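Local coordinates for DUF4785 domain-containing protein (Legionella pneumophila subsp. pneumophila, PDB 4KH9) that binds calcium ions and is built of three DUF4785 family domains, but is otherwise of unknown function, at residues A[27-32]-A[296-301]; A[53-58]-A[141-146]; A[86-91]-A[96-101]; A[171-174]-A[178-181]; A[318-323]-A[327-332]. One frame throughout, in Å; residues are numbered along the deposited sequence. Where two conformers were deposited one is given.

Interaction 1. Residues A[27-32]-A[296-301]; sequences DKWEIT and ALQSVL
W29 and I31 meet Q298 and V300 in a small side-chain contact that spans one intervening strand of a sheet. Strand 25-29 is an outermost strand of this antiparallel sheet. Strand 312-322 lies between it and strand 293-302, so the two segments run the same way without pairing. Their backbones stay apart: the nearest CA atoms, of I31 and V300, are 9.1 Å from each other. No hydrogen bond crosses the contact.

The indole of W29 reaches over the middle strand and presents the rim of its six-membered ring. CH2 of W29 lies 4.1 Å from NE2 of Q298, which sits at the ring edge near its plane. The amide is turned 76° against the indole, so the two groups do not stack. Q298 gets there with CG anti to its backbone N (chi1 -155°) and an extended chain beyond it. Its polar atoms are used by other partners: OE1 bonds to the hydroxyl of Y348 and NE2 to OE1 of Q317.

The second pair is apolar. CD1 of I31 touches CG2 of V300 at 3.8 Å, and the two side chains are nearly perpendicular. I31 also places its CG2 in the plane of the W29 ring, at its edge. T315 of the middle strand packs against both W29 and I31.

The contact is therefore chiefly van der Waals. The bonds to Y348 and Q317 probably restrict rotation of the Q298 amide beside the indole, and the backbone bonds to strand 312-322 carry the edge strand.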
# COMPACT_ATOMS: atom_id res chain seq x y z
N ASP A 27 28.66 -7.96 8.87
CA ASP A 27 27.91 -8.97 9.59
C ASP A 27 27.72 -10.17 8.72
O ASP A 27 27.77 -10.07 7.50
CB ASP A 27 26.54 -8.45 10.06
CG ASP A 27 26.62 -7.38 11.11
OD1 ASP A 27 26.95 -7.71 12.27
OD2 ASP A 27 26.28 -6.23 10.80
N LYS A 28 27.52 -11.30 9.38
CA LYS A 28 27.26 -12.62 8.83
C LYS A 28 26.27 -13.32 9.73
O LYS A 28 26.29 -13.12 10.95
CB LYS A 28 28.56 -13.45 8.73
CG LYS A 28 29.57 -13.00 7.67
CD LYS A 28 30.84 -13.89 7.58
CE LYS A 28 31.89 -13.52 8.60
NZ LYS A 28 33.18 -14.20 8.34
N TRP A 29 25.40 -14.13 9.15
CA TRP A 29 24.47 -14.91 9.95
C TRP A 29 24.10 -16.17 9.21
O TRP A 29 24.10 -16.20 7.98
CB TRP A 29 23.20 -14.12 10.36
CG TRP A 29 22.40 -13.51 9.25
CD1 TRP A 29 21.35 -14.07 8.60
CD2 TRP A 29 22.50 -12.16 8.77
NE1 TRP A 29 20.81 -13.17 7.70
CE2 TRP A 29 21.49 -11.98 7.79
CE3 TRP A 29 23.37 -11.08 9.04
CZ2 TRP A 29 21.31 -10.77 7.11
CZ3 TRP A 29 23.19 -9.88 8.36
CH2 TRP A 29 22.19 -9.75 7.39
N GLU A 30 23.80 -17.20 10.00
CA GLU A 30 23.35 -18.51 9.53
C GLU A 30 21.92 -18.41 9.05
O GLU A 30 21.16 -17.63 9.62
CB GLU A 30 23.42 -19.54 10.69
CG GLU A 30 24.68 -19.55 11.53
CD GLU A 30 24.50 -20.04 12.96
OE1 GLU A 30 24.39 -21.27 13.17
OE2 GLU A 30 24.51 -19.19 13.88
N ILE A 31 21.54 -19.21 8.06
CA ILE A 31 20.14 -19.30 7.61
C ILE A 31 19.92 -20.71 7.06
O ILE A 31 20.88 -21.46 6.88
CB ILE A 31 19.64 -18.21 6.63
CG1 ILE A 31 20.60 -17.97 5.46
CG2 ILE A 31 19.24 -16.91 7.37
CD1 ILE A 31 19.84 -17.41 4.23
N THR A 32 18.66 -21.06 6.83
CA THR A 32 18.28 -22.37 6.28
C THR A 32 17.31 -22.18 5.10
O THR A 32 16.71 -21.12 4.97
CB THR A 32 17.66 -23.26 7.37
OG1 THR A 32 16.77 -22.48 8.19
CG2 THR A 32 18.71 -23.94 8.22
N ALA A 296 23.79 -0.66 2.60
CA ALA A 296 24.16 -2.01 3.00
C ALA A 296 24.12 -2.91 1.82
O ALA A 296 23.13 -2.96 1.09
CB ALA A 296 23.26 -2.54 4.10
N LEU A 297 25.22 -3.60 1.59
CA LEU A 297 25.31 -4.61 0.56
C LEU A 297 25.09 -5.96 1.20
O LEU A 297 25.88 -6.35 2.05
CB LEU A 297 26.66 -4.53 -0.14
CG LEU A 297 26.98 -5.64 -1.14
CD1 LEU A 297 25.97 -5.64 -2.31
CD2 LEU A 297 28.38 -5.50 -1.63
N GLN A 298 24.02 -6.66 0.80
CA GLN A 298 23.68 -7.97 1.35
C GLN A 298 23.78 -9.04 0.28
O GLN A 298 23.32 -8.82 -0.83
CB GLN A 298 22.27 -7.94 1.92
CG GLN A 298 22.04 -8.96 3.01
CD GLN A 298 20.61 -8.97 3.45
OE1 GLN A 298 19.84 -9.89 3.11
NE2 GLN A 298 20.22 -7.98 4.24
N SER A 299 24.36 -10.20 0.64
CA SER A 299 24.53 -11.36 -0.25
C SER A 299 24.33 -12.66 0.50
O SER A 299 24.52 -12.70 1.72
CB SER A 299 25.92 -11.34 -0.88
OG SER A 299 25.99 -12.27 -1.96
N VAL A 300 23.96 -13.72 -0.21
CA VAL A 300 23.74 -15.04 0.40
C VAL A 300 24.56 -16.10 -0.37
O VAL A 300 24.54 -16.12 -1.60
CB VAL A 300 22.23 -15.42 0.47
CG1 VAL A 300 21.60 -15.51 -0.91
CG2 VAL A 300 22.01 -16.72 1.24
N LEU A 301 25.29 -16.93 0.37
CA LEU A 301 26.08 -18.02 -0.20
C LEU A 301 25.23 -19.28 -0.19
O LEU A 301 24.73 -19.68 0.85
CB LEU A 301 27.40 -18.22 0.57
CG LEU A 301 28.37 -19.28 0.03
CD1 LEU A 301 29.09 -18.79 -1.20
CD2 LEU A 301 29.39 -19.64 1.06

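Interaction 2. Residues A[53-58]-A[141-146]; sequences ISLEQL and KDITNK
L55 and I143 mark the closest backbone approach, with CA atoms 7.4 Å apart, where an irregular loop passes the first turn of a short helix. No hydrogen bond joins the two segments.

The contact rests on one apolar pair. CG2 of I143 touches CG of L55 at 3.8 Å and its CD1 at 3.9 Å. The L55 side chain leaves with CG anti to the backbone N (chi1 -174°), which aims its branch at the loop. Its other methyl, CD2, lies 4.1 Å from the carbonyl O of T144. L55 also packs on P84, Y147 and Y151, while I143 lies at the surface.

Each segment also has side-chain to backbone bonds of its own. In the loop, OG1 of T144 accepts from N of K146 at 3.2 Å and forms an ST turn. At the helix start, N of Q57 donates to OG of S54 (3.1 Å). In return N of S54 donates to OE1 of Q57 at 2.9 Å, tilted 23° from the amide carbonyl plane.

This reciprocal pair is a capping box, typical of helix N-termini. Here it starts helix 55-60 directly after strand 48-54 in the N-terminal domain.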
# COMPACT_ATOMS: atom_id res chain seq x y z
N ILE A 53 -17.00 13.76 3.12
CA ILE A 53 -18.20 14.56 2.91
C ILE A 53 -18.09 15.84 3.76
O ILE A 53 -17.43 15.85 4.80
CB ILE A 53 -19.52 13.78 3.23
CG1 ILE A 53 -19.65 13.49 4.72
CG2 ILE A 53 -19.68 12.50 2.38
CD1 ILE A 53 -20.96 13.50 5.17
N SER A 54 -18.77 16.90 3.33
CA SER A 54 -18.76 18.15 4.07
C SER A 54 -20.00 18.26 4.91
O SER A 54 -20.98 17.56 4.68
CB SER A 54 -18.67 19.33 3.11
OG SER A 54 -19.88 19.44 2.38
N LEU A 55 -19.98 19.20 5.86
CA LEU A 55 -21.12 19.53 6.68
C LEU A 55 -22.28 20.05 5.78
O LEU A 55 -23.42 19.71 6.02
CB LEU A 55 -20.68 20.58 7.72
CG LEU A 55 -21.68 20.97 8.78
CD1 LEU A 55 -22.14 19.76 9.64
CD2 LEU A 55 -21.11 22.06 9.65
N GLU A 56 -21.96 20.77 4.68
CA GLU A 56 -22.94 21.26 3.70
C GLU A 56 -23.66 20.08 3.02
O GLU A 56 -24.85 20.17 2.74
CB GLU A 56 -22.29 22.17 2.62
CG GLU A 56 -21.81 23.54 3.12
CD GLU A 56 -20.51 23.57 3.90
OE1 GLU A 56 -19.84 22.52 4.00
OE2 GLU A 56 -20.15 24.65 4.40
N GLN A 57 -22.95 19.00 2.73
CA GLN A 57 -23.56 17.81 2.13
C GLN A 57 -24.47 17.11 3.17
O GLN A 57 -25.57 16.68 2.82
CB GLN A 57 -22.49 16.84 1.60
CG GLN A 57 -21.74 17.41 0.36
CD GLN A 57 -20.57 16.56 -0.08
OE1 GLN A 57 -19.80 16.06 0.72
NE2 GLN A 57 -20.36 16.45 -1.38
N LEU A 58 -24.03 17.02 4.43
CA LEU A 58 -24.81 16.44 5.53
C LEU A 58 -26.10 17.16 5.75
O LEU A 58 -27.08 16.53 6.09
CB LEU A 58 -24.04 16.44 6.86
CG LEU A 58 -23.20 15.26 7.26
CD1 LEU A 58 -22.52 15.53 8.63
CD2 LEU A 58 -24.02 13.92 7.33
N LYS A 141 -29.14 17.04 11.74
CA LYS A 141 -30.37 17.58 12.33
C LYS A 141 -30.32 19.13 12.24
O LYS A 141 -31.33 19.78 11.97
CB LYS A 141 -30.50 17.06 13.77
CG LYS A 141 -31.87 17.25 14.40
CD LYS A 141 -31.98 16.56 15.78
CE LYS A 141 -31.91 15.04 15.72
NZ LYS A 141 -32.00 14.40 17.06
N ASP A 142 -29.12 19.69 12.44
CA ASP A 142 -28.85 21.13 12.36
C ASP A 142 -27.36 21.36 12.00
O ASP A 142 -26.60 20.40 11.90
CB ASP A 142 -29.20 21.81 13.70
CG ASP A 142 -28.34 21.37 14.88
OD1 ASP A 142 -27.65 20.32 14.77
OD2 ASP A 142 -28.35 22.06 15.92
N ILE A 143 -26.95 22.60 11.80
CA ILE A 143 -25.55 22.91 11.57
C ILE A 143 -25.19 24.03 12.53
O ILE A 143 -26.01 24.92 12.75
CB ILE A 143 -25.15 23.22 10.09
CG1 ILE A 143 -25.90 24.44 9.50
CG2 ILE A 143 -25.31 21.98 9.20
CD1 ILE A 143 -25.42 24.93 8.10
N THR A 144 -24.02 23.95 13.15
CA THR A 144 -23.52 24.98 14.05
C THR A 144 -22.05 25.24 13.66
O THR A 144 -21.49 24.44 12.91
CB THR A 144 -23.68 24.60 15.55
OG1 THR A 144 -22.67 23.67 15.91
CG2 THR A 144 -25.08 24.09 15.93
N ASN A 145 -21.43 26.30 14.20
CA ASN A 145 -20.02 26.63 13.97
C ASN A 145 -19.11 25.78 14.89
O ASN A 145 -17.91 26.02 14.93
CB ASN A 145 -19.78 28.14 14.19
CG ASN A 145 -20.20 28.65 15.56
OD1 ASN A 145 -20.73 27.90 16.40
ND2 ASN A 145 -19.99 29.94 15.82
N LYS A 146 -19.68 24.79 15.61
CA LYS A 146 -18.96 23.89 16.53
C LYS A 146 -18.69 22.51 15.92
O LYS A 146 -17.87 21.74 16.43
CB LYS A 146 -19.77 23.71 17.84
CG LYS A 146 -19.68 24.92 18.79
CD LYS A 146 -20.61 24.80 20.02
CE LYS A 146 -20.27 23.72 21.04
NZ LYS A 146 -19.00 23.98 21.76

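Interaction 3. Residues A[86-91]-A[96-101]; sequences LLIKTP and LPLKEA
I88 and L96 form an antiparallel hydrogen-bonded pair at the heart of this contact. N of I88 donates to O of L96 and N of L96 to O of I88, both at 2.8 Å. A third bond runs from N of L98 to O of L86 (3.0 Å).

The tight part lies on the I88 side. CD1 of L98 packs on CB of I88 at 3.9 Å, and CD2 of L98 on CD1 of L86 at 3.8 Å. L98 directs CG anti to its backbone N (chi1 -170°), and its two methyls divide between these neighbours. The L86 and L98 side chains run alongside one another in the same direction. CB of A101 closes on CG2 of I88 at 3.7 Å. Residues 98-101 curl in a helical conformation, which brings A101 back over the strand. Near the turn, CG2 of T90 meets CD1 of L96 at 3.8 Å, while OG1 of T90 accepts from N of Q94. I75, L125 and L138 continue this buried layer.

The other side is looser. L87 and P97 are a non-hydrogen-bonded pair with diverging side chains. Across the hairpin, CD2 of L87 comes near CA of P97 and O of L96; K141 packs on the same side chain. K99 and E100 are exposed to solvent.

The whole is a beta hairpin, with strand 95-97 at the edge of a four-stranded antiparallel sheet in the N-terminal domain.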
# COMPACT_ATOMS: atom_id res chain seq x y z
N LEU A 86 -27.35 13.23 14.20
CA LEU A 86 -27.65 12.74 12.88
C LEU A 86 -28.98 12.03 12.77
O LEU A 86 -29.44 11.36 13.70
CB LEU A 86 -26.51 11.77 12.43
CG LEU A 86 -25.09 12.42 12.25
CD1 LEU A 86 -24.02 11.35 12.14
CD2 LEU A 86 -25.00 13.38 11.04
N LEU A 87 -29.56 12.13 11.58
CA LEU A 87 -30.79 11.45 11.18
C LEU A 87 -30.50 10.53 10.01
O LEU A 87 -29.53 10.75 9.27
CB LEU A 87 -31.90 12.46 10.79
CG LEU A 87 -32.30 13.51 11.84
CD1 LEU A 87 -33.11 14.63 11.20
CD2 LEU A 87 -33.07 12.88 12.99
N ILE A 88 -31.34 9.53 9.83
CA ILE A 88 -31.19 8.63 8.69
C ILE A 88 -32.59 8.31 8.12
O ILE A 88 -33.54 7.98 8.83
CB ILE A 88 -30.38 7.34 9.02
CG1 ILE A 88 -29.99 6.56 7.73
CG2 ILE A 88 -31.04 6.48 10.11
CD1 ILE A 88 -28.86 5.47 7.90
N LYS A 89 -32.68 8.43 6.81
CA LYS A 89 -33.88 8.12 6.06
C LYS A 89 -33.66 6.74 5.45
O LYS A 89 -32.67 6.51 4.77
CB LYS A 89 -34.14 9.22 5.03
CG LYS A 89 -35.57 9.30 4.53
CD LYS A 89 -35.72 10.48 3.59
CE LYS A 89 -37.16 10.77 3.24
NZ LYS A 89 -37.29 11.94 2.32
N THR A 90 -34.56 5.80 5.74
CA THR A 90 -34.43 4.43 5.23
C THR A 90 -34.84 4.38 3.74
O THR A 90 -35.40 5.37 3.25
CB THR A 90 -35.31 3.48 6.09
OG1 THR A 90 -36.70 3.82 5.88
CG2 THR A 90 -34.95 3.54 7.56
N PRO A 91 -34.62 3.25 3.02
CA PRO A 91 -35.07 3.20 1.62
C PRO A 91 -36.61 3.33 1.48
O PRO A 91 -37.06 3.68 0.40
CB PRO A 91 -34.56 1.82 1.15
CG PRO A 91 -33.42 1.48 2.11
CD PRO A 91 -33.96 1.98 3.40
N LEU A 96 -35.48 8.56 10.78
CA LEU A 96 -35.18 8.14 12.14
C LEU A 96 -33.99 8.83 12.75
O LEU A 96 -33.02 9.09 12.03
CB LEU A 96 -34.86 6.62 12.12
CG LEU A 96 -35.92 5.65 11.65
CD1 LEU A 96 -35.27 4.31 11.30
CD2 LEU A 96 -37.01 5.49 12.70
N PRO A 97 -33.94 9.00 14.11
CA PRO A 97 -32.67 9.38 14.75
C PRO A 97 -31.67 8.26 14.41
O PRO A 97 -32.10 7.11 14.33
CB PRO A 97 -33.04 9.46 16.24
CG PRO A 97 -34.55 9.56 16.27
CD PRO A 97 -34.96 8.68 15.13
N LEU A 98 -30.40 8.58 14.12
CA LEU A 98 -29.43 7.55 13.66
C LEU A 98 -29.42 6.29 14.57
O LEU A 98 -29.47 5.17 14.06
CB LEU A 98 -28.02 8.13 13.55
CG LEU A 98 -26.96 7.25 12.86
CD1 LEU A 98 -27.35 6.88 11.42
CD2 LEU A 98 -25.60 7.97 12.84
N LYS A 99 -29.42 6.49 15.89
CA LYS A 99 -29.43 5.41 16.90
C LYS A 99 -30.58 4.41 16.70
O LYS A 99 -30.39 3.23 16.98
CB LYS A 99 -29.53 6.00 18.32
CG LYS A 99 -28.21 6.46 18.86
CD LYS A 99 -28.41 7.06 20.24
CE LYS A 99 -27.23 7.89 20.67
NZ LYS A 99 -27.60 8.77 21.80
N GLU A 100 -31.76 4.87 16.21
CA GLU A 100 -32.94 4.01 15.99
C GLU A 100 -32.80 3.08 14.76
O GLU A 100 -33.58 2.14 14.63
CB GLU A 100 -34.21 4.87 15.86
CG GLU A 100 -34.58 5.46 17.21
CD GLU A 100 -35.93 6.14 17.32
OE1 GLU A 100 -36.83 5.84 16.51
OE2 GLU A 100 -36.09 6.94 18.27
N ALA A 101 -31.78 3.28 13.92
CA ALA A 101 -31.47 2.39 12.79
C ALA A 101 -30.57 1.24 13.24
O ALA A 101 -30.36 0.32 12.47
CB ALA A 101 -30.80 3.16 11.66

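Interaction 4. Residues A[171-174]-A[178-181]; sequences LHYQ and KLKA
The hydroxyl of Y173, packed against L179, is gripped outside the two segments by OD1 of D169 in a hydrogen bond and by N of S170 in a weak one. OD1 of D169 also accepts from N of K180. One carboxylate oxygen thus ties the tyrosine tip to the strand opposite. No direct hydrogen bond crosses the contact.

The ring lies against L179. CB of L179 sits over one face, and CD1 makes an off-centre CH-pi contact, 4.1 Å from the ring centroid and 30° off its normal. CG of L179 comes 3.6 Å from OH of Y173. The L179 side chain runs roughly perpendicular to that of Y173. Beside L179, O of K178 approaches the ring obliquely, 3.9 Å from CE1 of Y173. F261 meets the tyrosine ring nearly at right angles and also touches L179.

The axes of strands 172-174 and 178-181 come within 8.3 Å and run at 148°, without pairing. Strand 172-174 instead lies parallel to strand 251-264, whereas the preceding strand 163-168 pairs with strand 178-186. Such a switch of the first strand between partners is characteristic of immunoglobulin-like sandwiches, consistent with an E-set-like fold of this central domain.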
# COMPACT_ATOMS: atom_id res chain seq x y z
N LEU A 171 4.99 -5.10 -6.72
CA LEU A 171 4.91 -4.70 -5.31
C LEU A 171 5.84 -3.56 -5.06
O LEU A 171 5.64 -2.79 -4.11
CB LEU A 171 5.30 -5.87 -4.38
CG LEU A 171 4.35 -7.05 -4.24
CD1 LEU A 171 5.00 -8.11 -3.41
CD2 LEU A 171 3.11 -6.66 -3.52
N HIS A 172 6.89 -3.48 -5.89
CA HIS A 172 7.95 -2.49 -5.73
C HIS A 172 8.27 -1.84 -7.07
O HIS A 172 8.39 -2.52 -8.09
CB HIS A 172 9.23 -3.13 -5.14
CG HIS A 172 9.00 -4.19 -4.11
ND1 HIS A 172 8.81 -3.86 -2.77
CD2 HIS A 172 8.98 -5.54 -4.24
CE1 HIS A 172 8.62 -5.01 -2.14
NE2 HIS A 172 8.73 -6.05 -2.98
N TYR A 173 8.44 -0.54 -7.04
CA TYR A 173 8.78 0.26 -8.20
C TYR A 173 9.91 1.22 -7.88
O TYR A 173 10.20 1.47 -6.72
CB TYR A 173 7.54 1.08 -8.66
CG TYR A 173 6.33 0.29 -9.09
CD1 TYR A 173 6.17 -0.11 -10.41
CD2 TYR A 173 5.35 -0.07 -8.17
CE1 TYR A 173 5.04 -0.81 -10.82
CE2 TYR A 173 4.23 -0.82 -8.56
CZ TYR A 173 4.08 -1.18 -9.88
OH TYR A 173 2.98 -1.87 -10.26
N GLN A 174 10.50 1.80 -8.91
CA GLN A 174 11.54 2.80 -8.77
C GLN A 174 11.26 3.97 -9.71
O GLN A 174 10.38 3.88 -10.57
CB GLN A 174 12.95 2.22 -9.02
CG GLN A 174 13.40 1.26 -7.92
CD GLN A 174 14.92 1.18 -7.80
OE1 GLN A 174 15.60 0.64 -8.67
NE2 GLN A 174 15.48 1.76 -6.73
N LYS A 178 6.81 2.62 -15.05
CA LYS A 178 5.40 2.73 -15.37
C LYS A 178 4.65 1.73 -14.51
O LYS A 178 4.96 0.53 -14.51
CB LYS A 178 5.14 2.51 -16.85
CG LYS A 178 3.65 2.71 -17.24
CD LYS A 178 3.48 3.30 -18.65
CE LYS A 178 3.93 2.36 -19.75
NZ LYS A 178 3.63 2.88 -21.10
N LEU A 179 3.69 2.22 -13.74
CA LEU A 179 2.83 1.38 -12.92
C LEU A 179 1.60 1.01 -13.74
O LEU A 179 1.03 1.88 -14.39
CB LEU A 179 2.42 2.13 -11.63
CG LEU A 179 1.51 1.38 -10.64
CD1 LEU A 179 1.77 1.83 -9.24
CD2 LEU A 179 0.04 1.65 -10.93
N LYS A 180 1.17 -0.25 -13.67
CA LYS A 180 -0.07 -0.70 -14.29
C LYS A 180 -0.98 -1.28 -13.19
O LYS A 180 -0.55 -2.11 -12.40
CB LYS A 180 0.20 -1.70 -15.41
CG LYS A 180 -1.03 -2.07 -16.22
CD LYS A 180 -0.66 -3.20 -17.18
CE LYS A 180 -1.84 -3.66 -17.99
NZ LYS A 180 -1.54 -4.90 -18.75
N ALA A 181 -2.23 -0.80 -13.11
CA ALA A 181 -3.21 -1.29 -12.15
C ALA A 181 -4.38 -1.95 -12.87
O ALA A 181 -4.69 -1.60 -14.01
CB ALA A 181 -3.71 -0.16 -11.27

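Interaction 5. Residues A[318-323]-A[327-332]; sequences RAQWLE and HVLQFT
H327 and R318 each donate one side-chain hydrogen bond to a backbone carbonyl across this contact. The segments belong to strands of two different sheets, 312-322 and 325-333, and are not paired through their backbones.

NE2 of H327 donates to O of E323 at 2.7 Å, with the oxygen near the ring plane and an angle at hydrogen of 165°. NE of R318 donates to O of Q330, also at 2.7 Å, from 16° out of the carbonyl plane. The R318 chain bends at chi2 (71°) and chi3, which curls CB, CG and CD round the same oxygen. Its NH1 is taken by OD1 of N24.

Q320 and Q330 are joined through water 1. The water donates to OE1 of Q320 at 2.7 Å and accepts from N of Q330 at 3.2 Å. E323 serves twice: beyond its carbonyl, its OE2 accepts from NE1 of W321 at 3.0 Å. The indole N-H meets OE2 from above the carboxylate plane, while OE2 lies in the ring plane.

Apolar contacts accompany these bonds. CD2 of L322 lies over one face of the H327 imidazole, 3.8 Å from its centroid. The same methyl meets CD1 of L329 at 3.9 Å, tip to tip. OE1 of Q320 lies 3.8 Å from CG of L329, the two chains antiparallel.

The carbonyls of E323 and Q330 thus each accept a side-chain N-H across the contact. The bond of H327 requires a proton on NE2, which a neutral ring could supply. Side chains and one water stitch together what backbone pairing does not.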
# COMPACT_ATOMS: atom_id res chain seq x y z
N ARG A 318 27.58 -5.97 4.32
CA ARG A 318 28.54 -4.87 4.46
C ARG A 318 27.77 -3.56 4.47
O ARG A 318 27.16 -3.21 3.46
CB ARG A 318 29.58 -4.90 3.31
CG ARG A 318 30.52 -3.67 3.24
CD ARG A 318 31.57 -3.58 4.36
NE ARG A 318 32.48 -4.73 4.33
CZ ARG A 318 33.48 -4.92 5.17
NH1 ARG A 318 33.75 -4.03 6.11
NH2 ARG A 318 34.23 -6.01 5.08
N ALA A 319 27.79 -2.84 5.59
CA ALA A 319 27.11 -1.55 5.74
C ALA A 319 28.14 -0.45 6.01
O ALA A 319 28.99 -0.60 6.88
CB ALA A 319 26.08 -1.61 6.86
N GLN A 320 28.12 0.61 5.21
CA GLN A 320 29.03 1.74 5.36
C GLN A 320 28.42 3.02 4.82
O GLN A 320 27.39 2.99 4.15
CB GLN A 320 30.40 1.47 4.69
CG GLN A 320 30.40 1.04 3.24
CD GLN A 320 31.78 0.57 2.87
OE1 GLN A 320 32.09 -0.63 2.91
NE2 GLN A 320 32.66 1.50 2.54
N TRP A 321 29.04 4.17 5.18
CA TRP A 321 28.65 5.48 4.69
C TRP A 321 29.31 5.70 3.35
O TRP A 321 30.53 5.49 3.25
CB TRP A 321 29.05 6.59 5.68
CG TRP A 321 28.75 7.96 5.15
CD1 TRP A 321 29.58 8.79 4.46
CD2 TRP A 321 27.49 8.65 5.26
NE1 TRP A 321 28.92 9.95 4.12
CE2 TRP A 321 27.63 9.89 4.60
CE3 TRP A 321 26.28 8.36 5.92
CZ2 TRP A 321 26.59 10.81 4.52
CZ3 TRP A 321 25.25 9.28 5.84
CH2 TRP A 321 25.41 10.50 5.16
N LEU A 322 28.53 6.10 2.31
CA LEU A 322 29.12 6.31 0.98
C LEU A 322 28.76 7.69 0.44
O LEU A 322 27.59 8.05 0.37
CB LEU A 322 28.68 5.21 -0.02
CG LEU A 322 29.01 3.74 0.30
CD1 LEU A 322 28.23 2.79 -0.58
CD2 LEU A 322 30.51 3.45 0.22
N GLU A 323 29.77 8.45 0.03
CA GLU A 323 29.58 9.76 -0.60
C GLU A 323 29.28 9.55 -2.08
O GLU A 323 29.61 8.47 -2.59
CB GLU A 323 30.84 10.64 -0.41
CG GLU A 323 31.07 11.16 1.00
CD GLU A 323 30.13 12.25 1.47
OE1 GLU A 323 29.64 13.03 0.62
OE2 GLU A 323 29.92 12.35 2.69
N HIS A 327 32.64 3.34 -5.80
CA HIS A 327 33.23 2.67 -4.64
C HIS A 327 33.35 1.16 -4.85
O HIS A 327 32.66 0.61 -5.70
CB HIS A 327 32.39 2.92 -3.37
CG HIS A 327 32.16 4.35 -3.02
ND1 HIS A 327 33.01 5.02 -2.18
CD2 HIS A 327 31.13 5.16 -3.36
CE1 HIS A 327 32.49 6.24 -2.05
NE2 HIS A 327 31.37 6.37 -2.76
N VAL A 328 34.22 0.51 -4.07
CA VAL A 328 34.39 -0.93 -4.10
C VAL A 328 34.01 -1.44 -2.69
O VAL A 328 34.62 -1.02 -1.70
CB VAL A 328 35.79 -1.41 -4.58
CG1 VAL A 328 35.87 -2.93 -4.60
CG2 VAL A 328 36.14 -0.84 -5.96
N LEU A 329 32.97 -2.26 -2.61
CA LEU A 329 32.51 -2.83 -1.35
C LEU A 329 32.94 -4.28 -1.27
O LEU A 329 32.90 -4.98 -2.28
CB LEU A 329 30.99 -2.70 -1.18
CG LEU A 329 30.49 -1.48 -0.42
CD1 LEU A 329 30.90 -0.16 -1.10
CD2 LEU A 329 29.00 -1.53 -0.31
N GLN A 330 33.36 -4.70 -0.10
CA GLN A 330 33.86 -6.03 0.14
C GLN A 330 32.97 -6.80 1.11
O GLN A 330 32.51 -6.24 2.09
CB GLN A 330 35.28 -5.88 0.73
CG GLN A 330 36.15 -7.09 0.55
CD GLN A 330 37.44 -6.93 1.31
OE1 GLN A 330 37.62 -7.54 2.37
NE2 GLN A 330 38.33 -6.07 0.83
N PHE A 331 32.70 -8.08 0.83
CA PHE A 331 31.92 -8.92 1.73
C PHE A 331 32.54 -10.30 1.72
O PHE A 331 33.15 -10.69 0.73
CB PHE A 331 30.41 -8.95 1.40
CG PHE A 331 30.00 -9.52 0.07
CD1 PHE A 331 29.96 -8.73 -1.07
CD2 PHE A 331 29.63 -10.86 -0.04
CE1 PHE A 331 29.56 -9.26 -2.30
CE2 PHE A 331 29.25 -11.40 -1.27
CZ PHE A 331 29.19 -10.59 -2.39
N THR A 332 32.43 -11.00 2.86
CA THR A 332 33.07 -12.29 3.09
C THR A 332 32.11 -13.34 3.65
O THR A 332 31.20 -13.00 4.40
CB THR A 332 34.22 -12.09 4.13
OG1 THR A 332 35.02 -10.97 3.78
CG2 THR A 332 35.11 -13.31 4.30
O HOH W 1 33.96 -2.48 2.12

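Overall arrangement
The five contacts spread along an elongated chain of three domains. Interactions 2 and 3 share the N-terminal domain, centres 16 Å apart, and L58 and K141 pack on L86 and L87. Interaction 4 lies in the central domain, its centre about 40 Å from that of interaction 2 and 28 Å from that of interaction 1. Interactions 1 and 5 lie at the far end, centres 14 Å apart. Strand 312-322 is common ground there, with N of L297 probably hydrogen-bonded to O of R318. Along the chain, 2, 3 and 4 fall between the two segments of interaction 1, and 5 follows. The early strand 25-29 thus completes a C-terminal-domain sheet, linking the chain's two ends.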